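Local coordinates for putative isomerase (Streptomyces coelicolor A3, PDB 2OQH), which is a putative isomerase of the enolase superfamily that may catalyse dehydration of D-glucarate to 5-dehydro-4-deoxy-D-glucarate, at residues A[6-11]-A[34-39]; A[231-236]-A[261-266]. All blocks are in the same frame, centred on the assembly; numbering follows the deposited sequence.

The two contacts lie in the two parts of an enolase-superfamily chain. Contact 1 comes first and pairs strands 5-15 and 31-40 of the three-stranded antiparallel sheet in the N-terminal domain. Contact 2 opens later, after contact 1 has closed. It sets helix 228-238 against the loop between helix 252-260 and strand 266-269, on the outer layer of the C-terminal TIM barrel. The contacts share no strand, helix or sheet. Their centres are 40 Å apart, on opposite sides of the chain's centre, and their nearest atoms are about 26 Å apart. Contact 1 joins two strands of the N-terminal sheet. The other packs a barrel helix against a neighbouring alpha-to-beta turn.

Contact 1. Residues A[6-11]-A[34-39]; sequences TDVDVW and TVVRVR
Strands 6-11 and 34-39 pair antiparallel in the N-terminal sheet of the enolase-type fold, with a classic beta bulge at Thr-6 and Asp-7. At the bulge both residues face Arg-39. Arg-39 O accepts from two amides, Thr-6 N at 2.6 Å and Asp-7 N at 3.2 Å. Arg-39 N answers with a nearly straight bond to Asp-7 O. Beyond the bulge, Asp-9 pairs with Arg-37 and Trp-11 with Val-35, each through two backbone bonds. The other edge of 34-39 bonds to strand 45-51, which makes 31-40 the central strand.

Asp-7, Asp-9, Trp-11, Val-35, Arg-37 and Arg-39 share one face. Arg-37 NH2 donates to Asp-9 OD2 at 2.9 Å. The carboxylate oxygen lies in the guanidinium plane, but the donor stands above the carboxylate plane, and the two planes are 82° apart. The chain of Arg-37 bends at chi3 (63°), which brings its guanidinium toward strand 6-11. One guanidinium face then receives Trp-11 CH2, 3.6 Å from Arg-37 CZ. The indole meets it by its edge, with the planes nearly perpendicular. Arg-39 NH2 lies over the opposite face. Arg-39 pairs through NE with Asp-7 OD2 at 3.3 Å, and its NH1 forms a salt bridge to Glu-45. Val-8, Val-10, Val-36 and Val-38 point to the other face, where Val-10 also touches Ala-57 and Val-60 of helix 54-63. There Val-10 CG1 presses tightly on Thr-34 CG2. One water accepts from Arg-37 NE at 3.1 Å and donates to Arg-37 O.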
loop_
_atom_site.group_PDB
_atom_site.type_symbol
_atom_site.label_atom_id
_atom_site.label_comp_id
_atom_site.label_asym_id
_atom_site.label_seq_id
_atom_site.Cartn_x
_atom_site.Cartn_y
_atom_site.Cartn_z
ATOM N N THR A 6 14.049 -24.127 7.610
ATOM C CA THR A 6 14.667 -24.537 8.865
ATOM C C THR A 6 14.323 -23.594 10.007
ATOM O O THR A 6 14.160 -24.026 11.155
ATOM C CB THR A 6 16.204 -24.594 8.739
ATOM O OG1 THR A 6 16.682 -23.374 8.158
ATOM C CG2 THR A 6 16.628 -25.772 7.874
ATOM N N ASP A 7 14.199 -22.307 9.698
ATOM C CA ASP A 7 13.899 -21.330 10.736
ATOM C C ASP A 7 13.047 -20.164 10.262
ATOM O O ASP A 7 13.125 -19.751 9.106
ATOM C CB ASP A 7 15.205 -20.766 11.313
ATOM C CG ASP A 7 16.105 -21.842 11.885
ATOM O OD1 ASP A 7 15.828 -22.342 12.998
ATOM O OD2 ASP A 7 17.090 -22.195 11.209
ATOM N N VAL A 8 12.250 -19.638 11.188
ATOM C CA VAL A 8 11.383 -18.491 10.947
ATOM C C VAL A 8 11.599 -17.577 12.143
ATOM O O VAL A 8 11.136 -17.875 13.249
ATOM C CB VAL A 8 9.885 -18.885 10.907
ATOM C CG1 VAL A 8 9.043 -17.652 10.618
ATOM C CG2 VAL A 8 9.646 -19.952 9.849
ATOM N N ASP A 9 12.316 -16.476 11.933
ATOM C CA ASP A 9 12.597 -15.536 13.013
ATOM C C ASP A 9 11.881 -14.211 12.812
ATOM O O ASP A 9 11.798 -13.697 11.691
ATOM C CB ASP A 9 14.102 -15.323 13.117
ATOM C CG ASP A 9 14.826 -16.581 13.537
ATOM O OD1 ASP A 9 14.550 -17.061 14.659
ATOM O OD2 ASP A 9 15.650 -17.095 12.754
ATOM N N VAL A 10 11.378 -13.654 13.906
ATOM C CA VAL A 10 10.625 -12.412 13.835
ATOM C C VAL A 10 11.178 -11.316 14.735
ATOM O O VAL A 10 11.499 -11.555 15.899
ATOM C CB VAL A 10 9.148 -12.658 14.223
ATOM C CG1 VAL A 10 8.294 -11.471 13.812
ATOM C CG2 VAL A 10 8.647 -13.944 13.573
ATOM N N TRP A 11 11.292 -10.113 14.178
ATOM C CA TRP A 11 11.781 -8.954 14.919
ATOM C C TRP A 11 10.755 -7.845 14.768
ATOM O O TRP A 11 10.082 -7.760 13.749
ATOM C CB TRP A 11 13.095 -8.424 14.335
ATOM C CG TRP A 11 14.304 -9.302 14.490
ATOM C CD1 TRP A 11 15.214 -9.279 15.513
ATOM C CD2 TRP A 11 14.770 -10.287 13.558
ATOM N NE1 TRP A 11 16.221 -10.186 15.266
ATOM C CE2 TRP A 11 15.972 -10.819 14.072
ATOM C CE3 TRP A 11 14.288 -10.772 12.333
ATOM C CZ2 TRP A 11 16.701 -11.812 13.401
ATOM C CZ3 TRP A 11 15.018 -11.764 11.665
ATOM C CH2 TRP A 11 16.206 -12.269 12.203
ATOM N N THR A 34 7.148 -5.074 11.594
ATOM C CA THR A 34 7.547 -6.429 11.948
ATOM C C THR A 34 8.340 -7.007 10.778
ATOM O O THR A 34 7.883 -6.967 9.633
ATOM C CB THR A 34 6.318 -7.335 12.213
ATOM O OG1 THR A 34 5.684 -6.946 13.438
ATOM C CG2 THR A 34 6.739 -8.803 12.307
ATOM N N VAL A 35 9.532 -7.530 11.058
ATOM C CA VAL A 35 10.372 -8.118 10.017
ATOM C C VAL A 35 10.505 -9.617 10.242
ATOM O O VAL A 35 10.669 -10.074 11.375
ATOM C CB VAL A 35 11.781 -7.498 10.009
ATOM C CG1 VAL A 35 12.583 -8.056 8.847
ATOM C CG2 VAL A 35 11.682 -5.984 9.906
ATOM N N VAL A 36 10.440 -10.382 9.158
ATOM C CA VAL A 36 10.528 -11.835 9.248
ATOM C C VAL A 36 11.623 -12.382 8.343
ATOM O O VAL A 36 11.856 -11.845 7.260
ATOM C CB VAL A 36 9.183 -12.484 8.838
ATOM C CG1 VAL A 36 9.299 -14.004 8.848
ATOM C CG2 VAL A 36 8.074 -12.013 9.774
ATOM N N ARG A 37 12.315 -13.424 8.803
ATOM C CA ARG A 37 13.356 -14.064 8.004
ATOM C C ARG A 37 13.060 -15.552 7.905
ATOM O O ARG A 37 12.871 -16.228 8.920
ATOM C CB ARG A 37 14.755 -13.892 8.620
ATOM C CG ARG A 37 15.856 -14.654 7.841
ATOM C CD ARG A 37 17.242 -14.567 8.509
ATOM N NE ARG A 37 17.237 -15.189 9.826
ATOM C CZ ARG A 37 18.127 -14.946 10.785
ATOM N NH1 ARG A 37 19.119 -14.089 10.584
ATOM N NH2 ARG A 37 18.006 -15.546 11.959
ATOM N N VAL A 38 13.018 -16.063 6.683
ATOM C CA VAL A 38 12.774 -17.479 6.487
ATOM C C VAL A 38 14.083 -18.134 6.063
ATOM O O VAL A 38 14.644 -17.797 5.023
ATOM C CB VAL A 38 11.687 -17.716 5.415
ATOM C CG1 VAL A 38 11.572 -19.203 5.105
ATOM C CG2 VAL A 38 10.356 -17.176 5.911
ATOM N N ARG A 39 14.566 -19.065 6.880
ATOM C CA ARG A 39 15.818 -19.765 6.593
ATOM C C ARG A 39 15.582 -21.163 6.018
ATOM O O ARG A 39 14.757 -21.917 6.523
ATOM C CB ARG A 39 16.648 -19.870 7.870
ATOM C CG ARG A 39 17.958 -20.612 7.693
ATOM C CD ARG A 39 18.575 -20.932 9.047
ATOM N NE ARG A 39 18.835 -19.728 9.841
ATOM C CZ ARG A 39 19.648 -18.744 9.461
ATOM N NH1 ARG A 39 20.272 -18.817 8.293
ATOM N NH2 ARG A 39 19.873 -17.707 10.265
HETATM O O HOH W 1 15.266 -17.455 10.375
#

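Contact 2. Residues A[231-236]-A[261-266]; sequences GMAQVK and LNAVDV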
loop_
_atom_site.group_PDB
_atom_site.type_symbol
_atom_site.label_atom_id
_atom_site.label_comp_id
_atom_site.label_asym_id
_atom_site.label_seq_id
_atom_site.Cartn_x
_atom_site.Cartn_y
_atom_site.Cartn_z
ATOM N N GLY A 231 -23.157 2.373 1.498
ATOM C CA GLY A 231 -22.976 3.804 1.356
ATOM C C GLY A 231 -22.237 4.166 0.078
ATOM O O GLY A 231 -22.642 5.074 -0.636
HETATM N N MSE A 232 -21.153 3.449 -0.209
HETATM C CA MSE A 232 -20.355 3.714 -1.405
HETATM C C MSE A 232 -21.160 3.544 -2.694
HETATM O O MSE A 232 -21.000 4.323 -3.637
HETATM C CB MSE A 232 -19.121 2.804 -1.430
HETATM C CG MSE A 232 -18.071 3.141 -0.364
HETATM SE SE MSE A 232 -17.094 4.791 -0.752
HETATM C CE MSE A 232 -15.748 4.007 -1.896
ATOM N N ALA A 233 -22.018 2.530 -2.737
ATOM C CA ALA A 233 -22.838 2.296 -3.920
ATOM C C ALA A 233 -23.757 3.504 -4.118
ATOM O O ALA A 233 -23.987 3.940 -5.243
ATOM C CB ALA A 233 -23.668 1.020 -3.759
ATOM N N GLN A 234 -24.272 4.044 -3.018
ATOM C CA GLN A 234 -25.155 5.206 -3.096
ATOM C C GLN A 234 -24.409 6.422 -3.646
ATOM O O GLN A 234 -24.950 7.179 -4.449
ATOM C CB GLN A 234 -25.733 5.534 -1.718
ATOM C CG GLN A 234 -26.751 4.515 -1.193
ATOM C CD GLN A 234 -27.998 4.420 -2.056
ATOM O OE1 GLN A 234 -28.483 5.421 -2.588
ATOM N NE2 GLN A 234 -28.537 3.212 -2.179
ATOM N N VAL A 235 -23.163 6.610 -3.222
ATOM C CA VAL A 235 -22.395 7.744 -3.713
ATOM C C VAL A 235 -22.155 7.590 -5.213
ATOM O O VAL A 235 -22.330 8.539 -5.972
ATOM C CB VAL A 235 -21.043 7.873 -2.996
ATOM C CG1 VAL A 235 -20.247 9.025 -3.600
ATOM C CG2 VAL A 235 -21.262 8.112 -1.509
ATOM N N LYS A 236 -21.773 6.387 -5.628
ATOM C CA LYS A 236 -21.503 6.081 -7.036
ATOM C C LYS A 236 -22.722 6.323 -7.922
ATOM O O LYS A 236 -22.596 6.755 -9.066
ATOM C CB LYS A 236 -21.045 4.619 -7.167
ATOM C CG LYS A 236 -20.686 4.161 -8.581
ATOM C CD LYS A 236 -19.564 3.117 -8.528
ATOM C CE LYS A 236 -19.792 1.950 -9.479
ATOM N NZ LYS A 236 -19.821 2.324 -10.914
ATOM N N LEU A 261 -23.516 -4.830 -6.319
ATOM C CA LEU A 261 -24.126 -3.596 -5.836
ATOM C C LEU A 261 -23.527 -2.349 -6.484
ATOM O O LEU A 261 -23.905 -1.233 -6.137
ATOM C CB LEU A 261 -23.996 -3.501 -4.310
ATOM C CG LEU A 261 -24.707 -4.600 -3.508
ATOM C CD1 LEU A 261 -24.491 -4.362 -2.026
ATOM C CD2 LEU A 261 -26.191 -4.611 -3.823
ATOM N N ASN A 262 -22.595 -2.548 -7.417
ATOM C CA ASN A 262 -21.943 -1.443 -8.128
ATOM C C ASN A 262 -21.418 -0.382 -7.174
ATOM O O ASN A 262 -21.681 0.807 -7.349
ATOM C CB ASN A 262 -22.928 -0.801 -9.103
ATOM C CG ASN A 262 -23.370 -1.756 -10.183
ATOM O OD1 ASN A 262 -22.566 -2.203 -10.993
ATOM N ND2 ASN A 262 -24.649 -2.083 -10.194
ATOM N N ALA A 263 -20.654 -0.822 -6.183
ATOM C CA ALA A 263 -20.117 0.065 -5.157
ATOM C C ALA A 263 -18.839 0.833 -5.473
ATOM O O ALA A 263 -18.612 1.885 -4.882
ATOM C CB ALA A 263 -19.919 -0.723 -3.863
ATOM N N VAL A 264 -18.004 0.328 -6.380
ATOM C CA VAL A 264 -16.743 1.003 -6.677
ATOM C C VAL A 264 -16.293 0.959 -8.138
ATOM O O VAL A 264 -16.720 0.101 -8.909
ATOM C CB VAL A 264 -15.603 0.419 -5.816
ATOM C CG1 VAL A 264 -15.967 0.491 -4.324
ATOM C CG2 VAL A 264 -15.339 -1.022 -6.221
ATOM N N ASP A 265 -15.409 1.886 -8.502
ATOM C CA ASP A 265 -14.873 1.972 -9.861
ATOM C C ASP A 265 -13.382 1.648 -9.877
ATOM O O ASP A 265 -12.826 1.257 -10.904
ATOM C CB ASP A 265 -15.064 3.383 -10.426
ATOM C CG ASP A 265 -16.513 3.820 -10.431
ATOM O OD1 ASP A 265 -17.318 3.179 -11.144
ATOM O OD2 ASP A 265 -16.847 4.801 -9.724
ATOM N N VAL A 266 -12.741 1.836 -8.730
ATOM C CA VAL A 266 -11.315 1.587 -8.593
ATOM C C VAL A 266 -11.031 0.927 -7.251
ATOM O O VAL A 266 -11.556 1.357 -6.222
ATOM C CB VAL A 266 -10.515 2.917 -8.661
ATOM C CG1 VAL A 266 -9.019 2.643 -8.537
ATOM C CG2 VAL A 266 -10.824 3.648 -9.965
HETATM O O HOH W 2 -23.920 2.284 -7.509
#
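Leu-261 O touches Ala-233 CB at 3.3 Å where the turn after helix 252-260 passes over helix 228-238. This is packing in the outer layer of the TIM barrel, between one helix and the alpha-to-beta connection that leads into strand 266-269. Helix 252-260 ends in a Schellman motif, and Asn-262 takes the positive phi (50°) that turns the chain away.

Asn-262 meets the helix mainly through its carbonyl. The lysine chain of Lys-236 runs past this carbonyl, with Lys-236 CE 3.1 Å from Asn-262 O. A water also donates to Asn-262 O and to Ala-233 O, and so bridges the two backbones.

Ala-263 makes the closest backbone approach. Its CA is 3.7 Å from Ala-233 CA, a spacing that the two small methyl side chains permit. Ala-263 O faces Met-232 CB, and this buried carbonyl has no polar partner in the model.

Val-264 adds an apolar touch, with CG1 4.3 Å from CE of the selenomethionine Met-232. The Met-232 side chain also packs on Leu-243 and Thr-245 of strand 243-245.

Asp-265 closes the contact with a salt bridge to Lys-236. The two side chains reach toward each other. The carboxylate is held from its other oxygen as well, because OD2 accepts from Leu-243 N. This second bond probably helps fix its rotation. Lys-236 NZ reaches Asp-265 OD1 at 2.7 Å on the syn side, 26° out of the carboxylate plane.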